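Phosphoglycerol transferase GacH (Streptococcus pyogenes MGAS5005, PDB 6DGM) probably transfers glycerol phosphate onto streptococcal rhamnose polysaccharides, this chain being the metal-binding sulfatase-family domain of a longer membrane protein. Local coordinates at residues S214-I220 with A239-F244; E219-E223 with N234-Y238; L49-R54 with N287-D292. One frame throughout, in Å; residues are numbered along the deposited sequence.

Contact 1 of 3, residues S214-I220 with A239-F244; sequences SDYPEEI and ARLLSF
Arg240 pushes its extended side chain from the helix into the bend of 214-220, where backbone carbonyls gather round its guanidinium. Arg240 NH1 gives a fairly straight bond to Ser214 O (3.1 Å, 159°), lying in the guanidinium plane. Arg240 NE bonds to Ile220 O at 3.0 Å, tilted out of that plane. Weak bonds run from NE to Pro217 O and from NH2 to Glu218 O and Ile220 O. Asp215 O lies over one face, 3.4 Å above the plane. The loop here has a cis peptide before Pro217 and then a type I beta turn from Pro217 to Ile220. It belongs to the segment between the central-sheet strand 200-204 and strand 222-224, and it rests on the side of helix 229-257. Apolar packing is close nearer the helix. Ile220 CD1 meets Ser243 CB at 3.7 Å, and Ile220 CG2 reaches Ala239 CB. Pro217 CD approaches Phe244 CE2 (4.0 Å), and Tyr216 O lies at the edge of the same ring. The outer side is looser. Asp215, Tyr216 and Glu218 point their CB atoms away from the helix and are exposed. Asp215 OD1 stays 4.5 Å from Arg240 NH1, too far for a salt bridge.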
loop_
_atom_site.group_PDB
_atom_site.type_symbol
_atom_site.label_atom_id
_atom_site.label_comp_id
_atom_site.label_asym_id
_atom_site.label_seq_id
_atom_site.Cartn_x
_atom_site.Cartn_y
_atom_site.Cartn_z
ATOM N N SER A 214 15.196 -21.417 0.461
ATOM C CA SER A 214 16.485 -20.759 0.289
ATOM C C SER A 214 17.498 -21.384 1.227
ATOM O O SER A 214 17.260 -21.459 2.432
ATOM C CB SER A 214 16.358 -19.257 0.583
ATOM O OG SER A 214 17.596 -18.616 0.326
ATOM N N ASP A 215 18.635 -21.821 0.674
ATOM C CA ASP A 215 19.712 -22.377 1.471
ATOM C C ASP A 215 20.813 -21.385 1.783
ATOM O O ASP A 215 21.656 -21.684 2.635
ATOM C CB ASP A 215 20.308 -23.591 0.749
ATOM C CG ASP A 215 19.418 -24.806 0.882
ATOM O OD1 ASP A 215 19.256 -25.235 2.035
ATOM O OD2 ASP A 215 18.828 -25.259 -0.121
ATOM N N TYR A 216 20.820 -20.216 1.143
ATOM C CA TYR A 216 21.909 -19.261 1.290
ATOM C C TYR A 216 21.324 -17.863 1.360
ATOM O O TYR A 216 20.278 -17.595 0.761
ATOM C CB TYR A 216 22.897 -19.383 0.109
ATOM C CG TYR A 216 23.343 -20.818 -0.059
ATOM C CD1 TYR A 216 24.233 -21.390 0.830
ATOM C CD2 TYR A 216 22.820 -21.622 -1.067
ATOM C CE1 TYR A 216 24.602 -22.689 0.727
ATOM C CE2 TYR A 216 23.197 -22.935 -1.184
ATOM C CZ TYR A 216 24.085 -23.468 -0.288
ATOM O OH TYR A 216 24.461 -24.782 -0.391
ATOM N N PRO A 217 21.962 -16.951 2.109
ATOM C CA PRO A 217 23.212 -17.107 2.869
ATOM C C PRO A 217 23.093 -18.068 4.052
ATOM O O PRO A 217 22.228 -17.884 4.895
ATOM C CB PRO A 217 23.485 -15.684 3.379
ATOM C CG PRO A 217 22.706 -14.793 2.477
ATOM C CD PRO A 217 21.482 -15.557 2.115
ATOM N N GLU A 218 23.965 -19.080 4.112
ATOM C CA GLU A 218 23.825 -20.106 5.138
ATOM C C GLU A 218 24.089 -19.555 6.528
ATOM O O GLU A 218 23.591 -20.122 7.509
ATOM C CB GLU A 218 24.748 -21.290 4.853
ATOM C CG GLU A 218 26.207 -20.972 4.888
ATOM C CD GLU A 218 27.036 -22.198 4.518
ATOM O OE1 GLU A 218 28.166 -22.030 4.012
ATOM O OE2 GLU A 218 26.529 -23.323 4.725
ATOM N N GLU A 219 24.844 -18.461 6.632
ATOM C CA GLU A 219 25.110 -17.868 7.934
ATOM C C GLU A 219 23.857 -17.250 8.552
ATOM O O GLU A 219 23.830 -17.016 9.767
ATOM C CB GLU A 219 26.216 -16.816 7.830
ATOM C CG GLU A 219 25.943 -15.679 6.858
ATOM C CD GLU A 219 26.451 -15.951 5.433
ATOM O OE1 GLU A 219 26.544 -17.133 5.026
ATOM O OE2 GLU A 219 26.757 -14.965 4.716
ATOM N N ILE A 220 22.830 -16.984 7.757
ATOM C CA ILE A 220 21.577 -16.465 8.302
ATOM C C ILE A 220 20.756 -17.640 8.804
ATOM O O ILE A 220 20.345 -18.505 8.022
ATOM C CB ILE A 220 20.799 -15.657 7.255
ATOM C CG1 ILE A 220 21.559 -14.389 6.886
ATOM C CG2 ILE A 220 19.394 -15.319 7.777
ATOM C CD1 ILE A 220 20.932 -13.654 5.757
ATOM N N ALA A 239 13.896 -15.458 6.169
ATOM C CA ALA A 239 14.868 -14.428 6.524
ATOM C C ALA A 239 15.967 -14.316 5.468
ATOM O O ALA A 239 16.414 -13.206 5.142
ATOM C CB ALA A 239 15.485 -14.699 7.896
ATOM N N ARG A 240 16.415 -15.449 4.936
ATOM C CA ARG A 240 17.390 -15.435 3.854
ATOM C C ARG A 240 16.837 -14.700 2.641
ATOM O O ARG A 240 17.522 -13.871 2.038
ATOM C CB ARG A 240 17.799 -16.864 3.493
ATOM C CG ARG A 240 18.654 -17.508 4.552
ATOM C CD ARG A 240 18.740 -18.999 4.349
ATOM N NE ARG A 240 19.646 -19.578 5.336
ATOM C CZ ARG A 240 19.785 -20.873 5.567
ATOM N NH1 ARG A 240 19.070 -21.754 4.884
ATOM N NH2 ARG A 240 20.629 -21.280 6.504
ATOM N N LEU A 241 15.589 -15.000 2.264
ATOM C CA LEU A 241 14.965 -14.316 1.135
ATOM C C LEU A 241 14.829 -12.820 1.394
ATOM O O LEU A 241 15.065 -12.007 0.492
ATOM C CB LEU A 241 13.613 -14.964 0.830
ATOM C CG LEU A 241 13.721 -16.369 0.226
ATOM C CD1 LEU A 241 12.349 -17.030 0.197
ATOM C CD2 LEU A 241 14.270 -16.332 -1.178
ATOM N N LEU A 242 14.499 -12.428 2.627
ATOM C CA LEU A 242 14.436 -11.004 2.940
ATOM C C LEU A 242 15.778 -10.323 2.704
ATOM O O LEU A 242 15.827 -9.155 2.288
ATOM C CB LEU A 242 14.014 -10.759 4.383
ATOM C CG LEU A 242 12.541 -10.873 4.734
ATOM C CD1 LEU A 242 12.340 -10.320 6.153
ATOM C CD2 LEU A 242 11.613 -10.162 3.769
ATOM N N SER A 243 16.880 -11.021 3.014
ATOM C CA SER A 243 18.198 -10.414 2.856
ATOM C C SER A 243 18.459 -10.012 1.406
ATOM O O SER A 243 19.130 -8.997 1.156
ATOM C CB SER A 243 19.283 -11.354 3.395
ATOM O OG SER A 243 19.645 -12.342 2.442
ATOM N N PHE A 244 17.943 -10.788 0.441
ATOM C CA PHE A 244 18.077 -10.410 -0.967
ATOM C C PHE A 244 17.191 -9.214 -1.282
ATOM O O PHE A 244 17.625 -8.248 -1.920
ATOM C CB PHE A 244 17.702 -11.574 -1.902
ATOM C CG PHE A 244 18.680 -12.712 -1.895
ATOM C CD1 PHE A 244 19.847 -12.637 -2.628
ATOM C CD2 PHE A 244 18.414 -13.878 -1.185
ATOM C CE1 PHE A 244 20.760 -13.693 -2.631
ATOM C CE2 PHE A 244 19.327 -14.922 -1.173
ATOM C CZ PHE A 244 20.496 -14.838 -1.901
#

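Contact 2 of 3, residues E219-E223 with N234-Y238; sequences EIVAE and NLTSY
The flat group that matters between Ala222 and Thr236 is the peptide joining Val221 to Ala222. Its N-H meets Thr236 OG1, with 2.9 Å from Ala222 N to Thr236 OG1 and an angle of 149° at the hydrogen. No aromatic face is used between the two segments. The ring of Tyr238 is turned elsewhere and pairs edge-to-face with Trp212. Strand 222-224 belongs to a two-stranded antiparallel ribbon with strand 58-60. A short connection follows it, and then helix 229-257, which folds back against it, so the ribbon lies on the helix. Thr236 sits where the two backbones come closest. Its OG1 is anti to its own carbonyl carbon (chi1 -68°), and from there it also hydrogen-bonds to Asn232 O, one turn back in the helix. One hydroxyl thus ties the strand to the helix backbone. Beside it, Ala222 CB points at the helix and sits against the branch of Leu235, 3.6 Å from Leu235 CG. Leu235 CD2 is equally near that methyl. The same leucine touches Val58, so it touches both strands of the ribbon. Val221 and Glu223 turn their CB atoms away from 234-238 and are exposed. At the other end of the contact, the methyl Thr236 CG2 lies 3.5 Å from Ile220 O.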
loop_
_atom_site.group_PDB
_atom_site.type_symbol
_atom_site.label_atom_id
_atom_site.label_comp_id
_atom_site.label_asym_id
_atom_site.label_seq_id
_atom_site.Cartn_x
_atom_site.Cartn_y
_atom_site.Cartn_z
ATOM N N GLU A 219 24.844 -18.461 6.632
ATOM C CA GLU A 219 25.110 -17.868 7.934
ATOM C C GLU A 219 23.857 -17.250 8.552
ATOM O O GLU A 219 23.830 -17.016 9.767
ATOM C CB GLU A 219 26.216 -16.816 7.830
ATOM C CG GLU A 219 25.943 -15.679 6.858
ATOM C CD GLU A 219 26.451 -15.951 5.433
ATOM O OE1 GLU A 219 26.544 -17.133 5.026
ATOM O OE2 GLU A 219 26.757 -14.965 4.716
ATOM N N ILE A 220 22.830 -16.984 7.757
ATOM C CA ILE A 220 21.577 -16.465 8.302
ATOM C C ILE A 220 20.756 -17.640 8.804
ATOM O O ILE A 220 20.345 -18.505 8.022
ATOM C CB ILE A 220 20.799 -15.657 7.255
ATOM C CG1 ILE A 220 21.559 -14.389 6.886
ATOM C CG2 ILE A 220 19.394 -15.319 7.777
ATOM C CD1 ILE A 220 20.932 -13.654 5.757
ATOM N N VAL A 221 20.532 -17.684 10.111
ATOM C CA VAL A 221 19.742 -18.739 10.732
ATOM C C VAL A 221 18.807 -18.067 11.727
ATOM O O VAL A 221 19.152 -17.060 12.350
ATOM C CB VAL A 221 20.602 -19.816 11.424
ATOM C CG1 VAL A 221 21.506 -20.513 10.408
ATOM C CG2 VAL A 221 21.405 -19.226 12.534
ATOM N N ALA A 222 17.613 -18.624 11.865
ATOM C CA ALA A 222 16.597 -18.024 12.713
ATOM C C ALA A 222 15.892 -19.131 13.475
ATOM O O ALA A 222 15.796 -20.274 13.015
ATOM C CB ALA A 222 15.595 -17.198 11.904
ATOM N N GLU A 223 15.438 -18.792 14.669
ATOM C CA GLU A 223 14.673 -19.737 15.461
ATOM C C GLU A 223 13.676 -18.948 16.288
ATOM O O GLU A 223 13.842 -17.748 16.521
ATOM C CB GLU A 223 15.565 -20.590 16.359
ATOM C CG GLU A 223 16.362 -19.802 17.366
ATOM C CD GLU A 223 17.287 -20.680 18.178
ATOM O OE1 GLU A 223 17.670 -21.759 17.679
ATOM O OE2 GLU A 223 17.624 -20.291 19.317
ATOM N N ASN A 234 11.151 -22.642 7.982
ATOM C CA ASN A 234 10.455 -21.621 7.213
ATOM C C ASN A 234 10.945 -20.221 7.571
ATOM O O ASN A 234 11.174 -19.391 6.688
ATOM C CB ASN A 234 8.953 -21.721 7.458
ATOM C CG ASN A 234 8.294 -22.775 6.602
ATOM O OD1 ASN A 234 8.756 -23.085 5.516
ATOM N ND2 ASN A 234 7.206 -23.337 7.098
ATOM N N LEU A 235 11.104 -19.942 8.865
ATOM C CA LEU A 235 11.569 -18.627 9.274
ATOM C C LEU A 235 12.966 -18.358 8.739
ATOM O O LEU A 235 13.259 -17.245 8.280
ATOM C CB LEU A 235 11.550 -18.507 10.795
ATOM C CG LEU A 235 12.083 -17.185 11.375
ATOM C CD1 LEU A 235 11.293 -15.963 10.895
ATOM C CD2 LEU A 235 12.101 -17.252 12.909
ATOM N N THR A 236 13.847 -19.366 8.798
ATOM C CA THR A 236 15.202 -19.201 8.280
ATOM C C THR A 236 15.188 -18.944 6.781
ATOM O O THR A 236 15.872 -18.038 6.296
ATOM C CB THR A 236 16.032 -20.437 8.629
ATOM O OG1 THR A 236 16.222 -20.481 10.045
ATOM C CG2 THR A 236 17.407 -20.421 7.918
ATOM N N SER A 237 14.426 -19.747 6.025
ATOM C CA SER A 237 14.346 -19.546 4.581
ATOM C C SER A 237 13.788 -18.167 4.247
ATOM O O SER A 237 14.276 -17.490 3.334
ATOM C CB SER A 237 13.429 -20.608 3.958
ATOM O OG SER A 237 13.881 -21.916 4.256
ATOM N N TYR A 238 12.732 -17.760 4.952
ATOM C CA TYR A 238 12.148 -16.437 4.747
ATOM C C TYR A 238 13.150 -15.331 5.057
ATOM O O TYR A 238 13.251 -14.349 4.308
ATOM C CB TYR A 238 10.915 -16.306 5.638
ATOM C CG TYR A 238 10.346 -14.912 5.721
ATOM C CD1 TYR A 238 9.547 -14.425 4.707
ATOM C CD2 TYR A 238 10.609 -14.101 6.822
ATOM C CE1 TYR A 238 9.026 -13.136 4.786
ATOM C CE2 TYR A 238 10.086 -12.831 6.917
ATOM C CZ TYR A 238 9.304 -12.353 5.886
ATOM O OH TYR A 238 8.781 -11.076 5.977
#

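Contact 3 of 3, residues L49-R54 with N287-D292; sequences LSDPDR and NKYLTD
Arg54 starts with CG anti to its carbonyl carbon (chi1 -85°) and bends at chi3 (-58°), which turns its guanidinium to Asp292. The aspartate comes from the opposite direction. The grip is end-on: Arg54 NH1 to Asp292 OD2 and Arg54 NH2 to Asp292 OD1, each at 2.9 Å. The guanidinium and carboxylate planes are 58° apart. NH2 meets OD1 from above the carboxylate plane, and NH1 meets OD2 on its syn side, also out of plane. Asp51 N reaches Asp292 OD1 as well, nearly along the C-O axis (2.8 Å). Arg54 NH2 has a second bond, to Leu290 O at 3.0 Å. One water joins Asp51 OD2 to Asp292 OD2; another links Arg54 NE, Asn287 O and Leu290 O. Asp51 OD1 accepts from Asp53 N in an Asx turn. The loop that follows strand 40-46 is thus fastened to strand 290-297 of the central sheet. Strand 263-269, beside 290-297 in the sheet, leads to the manganese ligands Asp270 and His271, and Thr291 OG1 hydrogen-bonds to Gly269 O. Asp292 OD2 also forms a salt bridge with Lys72. With two cationic partners and a backbone N-H on one buried carboxylate, Asp292 is probably held ionised.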
loop_
_atom_site.group_PDB
_atom_site.type_symbol
_atom_site.label_atom_id
_atom_site.label_comp_id
_atom_site.label_asym_id
_atom_site.label_seq_id
_atom_site.Cartn_x
_atom_site.Cartn_y
_atom_site.Cartn_z
ATOM N N LEU A 49 6.481 -8.887 3.324
ATOM C CA LEU A 49 7.650 -8.291 3.960
ATOM C C LEU A 49 7.333 -7.696 5.333
ATOM O O LEU A 49 6.526 -6.773 5.466
ATOM C CB LEU A 49 8.280 -7.234 3.051
ATOM C CG LEU A 49 9.563 -6.647 3.656
ATOM C CD1 LEU A 49 10.618 -6.483 2.590
ATOM C CD2 LEU A 49 9.302 -5.325 4.368
ATOM N N SER A 50 8.044 -8.165 6.350
ATOM C CA SER A 50 7.862 -7.623 7.688
ATOM C C SER A 50 9.045 -8.055 8.543
ATOM O O SER A 50 9.409 -9.238 8.564
ATOM C CB SER A 50 6.540 -8.106 8.298
ATOM O OG SER A 50 6.225 -7.371 9.477
ATOM N N ASP A 51 9.625 -7.101 9.258
ATOM C CA ASP A 51 10.845 -7.346 10.003
ATOM C C ASP A 51 10.606 -8.410 11.057
ATOM O O ASP A 51 9.812 -8.188 11.972
ATOM C CB ASP A 51 11.282 -6.053 10.685
ATOM C CG ASP A 51 12.665 -6.142 11.297
ATOM O OD1 ASP A 51 13.228 -7.252 11.423
ATOM O OD2 ASP A 51 13.201 -5.076 11.663
ATOM N N PRO A 52 11.276 -9.561 10.986
ATOM C CA PRO A 52 11.078 -10.576 12.033
ATOM C C PRO A 52 11.526 -10.134 13.418
ATOM O O PRO A 52 11.100 -10.731 14.417
ATOM C CB PRO A 52 11.875 -11.787 11.529
ATOM C CG PRO A 52 12.767 -11.284 10.450
ATOM C CD PRO A 52 12.212 -9.996 9.930
ATOM N N ASP A 53 12.356 -9.093 13.512
ATOM C CA ASP A 53 12.817 -8.609 14.805
ATOM C C ASP A 53 11.680 -8.101 15.682
ATOM O O ASP A 53 11.849 -8.019 16.903
ATOM C CB ASP A 53 13.845 -7.497 14.585
ATOM C CG ASP A 53 14.513 -7.059 15.868
ATOM O OD1 ASP A 53 14.457 -7.815 16.866
ATOM O OD2 ASP A 53 15.093 -5.951 15.878
ATOM N N ARG A 54 10.524 -7.766 15.102
ATOM C CA ARG A 54 9.391 -7.321 15.901
ATOM C C ARG A 54 8.600 -8.477 16.499
ATOM O O ARG A 54 7.718 -8.246 17.332
ATOM C CB ARG A 54 8.413 -6.483 15.068
ATOM C CG ARG A 54 8.747 -5.035 14.972
ATOM C CD ARG A 54 7.537 -4.229 14.491
ATOM N NE ARG A 54 7.044 -4.689 13.205
ATOM C CZ ARG A 54 7.644 -4.429 12.050
ATOM N NH1 ARG A 54 8.772 -3.719 12.022
ATOM N NH2 ARG A 54 7.122 -4.873 10.922
ATOM N N ASN A 287 1.478 -7.353 17.002
ATOM C CA ASN A 287 2.562 -7.486 16.033
ATOM C C ASN A 287 2.288 -8.548 14.979
ATOM O O ASN A 287 3.022 -8.621 13.993
ATOM C CB ASN A 287 3.878 -7.773 16.757
ATOM C CG ASN A 287 4.439 -6.539 17.446
ATOM O OD1 ASN A 287 4.330 -5.430 16.930
ATOM N ND2 ASN A 287 5.029 -6.725 18.613
ATOM N N LYS A 288 1.241 -9.351 15.145
ATOM C CA LYS A 288 0.848 -10.264 14.073
ATOM C C LYS A 288 0.332 -9.520 12.846
ATOM O O LYS A 288 0.271 -10.116 11.766
ATOM C CB LYS A 288 -0.192 -11.238 14.612
ATOM C CG LYS A 288 -0.640 -12.318 13.668
ATOM C CD LYS A 288 -1.525 -13.324 14.431
ATOM C CE LYS A 288 -2.238 -14.271 13.484
ATOM N NZ LYS A 288 -3.087 -15.244 14.259
ATOM N N TYR A 289 -0.010 -8.229 12.980
ATOM C CA TYR A 289 -0.640 -7.468 11.908
ATOM C C TYR A 289 0.079 -6.160 11.602
ATOM O O TYR A 289 -0.522 -5.265 10.996
ATOM C CB TYR A 289 -2.115 -7.198 12.245
ATOM C CG TYR A 289 -2.884 -8.479 12.435
ATOM C CD1 TYR A 289 -3.412 -9.151 11.347
ATOM C CD2 TYR A 289 -3.044 -9.051 13.701
ATOM C CE1 TYR A 289 -4.114 -10.332 11.501
ATOM C CE2 TYR A 289 -3.737 -10.251 13.864
ATOM C CZ TYR A 289 -4.265 -10.884 12.758
ATOM O OH TYR A 289 -4.944 -12.069 12.907
ATOM N N LEU A 290 1.357 -6.035 11.960
ATOM C CA LEU A 290 2.100 -4.797 11.752
ATOM C C LEU A 290 3.298 -5.053 10.843
ATOM O O LEU A 290 4.280 -5.684 11.256
ATOM C CB LEU A 290 2.545 -4.197 13.087
ATOM C CG LEU A 290 1.409 -3.678 13.970
ATOM C CD1 LEU A 290 1.916 -3.311 15.343
ATOM C CD2 LEU A 290 0.730 -2.476 13.301
ATOM N N THR A 291 3.234 -4.511 9.626
ATOM C CA THR A 291 4.321 -4.603 8.662
ATOM C C THR A 291 5.065 -3.269 8.586
ATOM O O THR A 291 4.677 -2.270 9.196
ATOM C CB THR A 291 3.770 -4.953 7.280
ATOM O OG1 THR A 291 3.001 -3.836 6.793
ATOM C CG2 THR A 291 2.886 -6.186 7.320
ATOM N N ASP A 292 6.142 -3.257 7.793
ATOM C CA ASP A 292 6.949 -2.056 7.570
ATOM C C ASP A 292 6.486 -1.285 6.347
ATOM O O ASP A 292 6.061 -1.874 5.353
ATOM C CB ASP A 292 8.408 -2.471 7.368
ATOM C CG ASP A 292 8.961 -3.206 8.563
ATOM O OD1 ASP A 292 8.785 -4.453 8.632
ATOM O OD2 ASP A 292 9.541 -2.530 9.455
HETATM O O HOH W 1 12.341 -2.611 10.302
HETATM O O HOH W 2 5.240 -7.347 13.119
#

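In the fold
Contacts 1 and 2 are neighbours, with centres about 7 Å apart. They share Glu219 and Ile220 and use successive turns of helix 229-257. The centre of contact 3 is about 18 Å from that of contact 1 and about 15 Å from that of contact 2, nearer the centre of the chain and the manganese site. It joins segments 233 residues apart at their closest ends, and the other two contacts fall between them in sequence. The helix connects all three: Leu242 of contact 1 packs on Leu49 and Pro52, and Tyr238 OH of contact 2 probably hydrogen-bonds to Ser50 N. The helix therefore holds the outer loop and small ribbon and also meets the loop after strand 40-46.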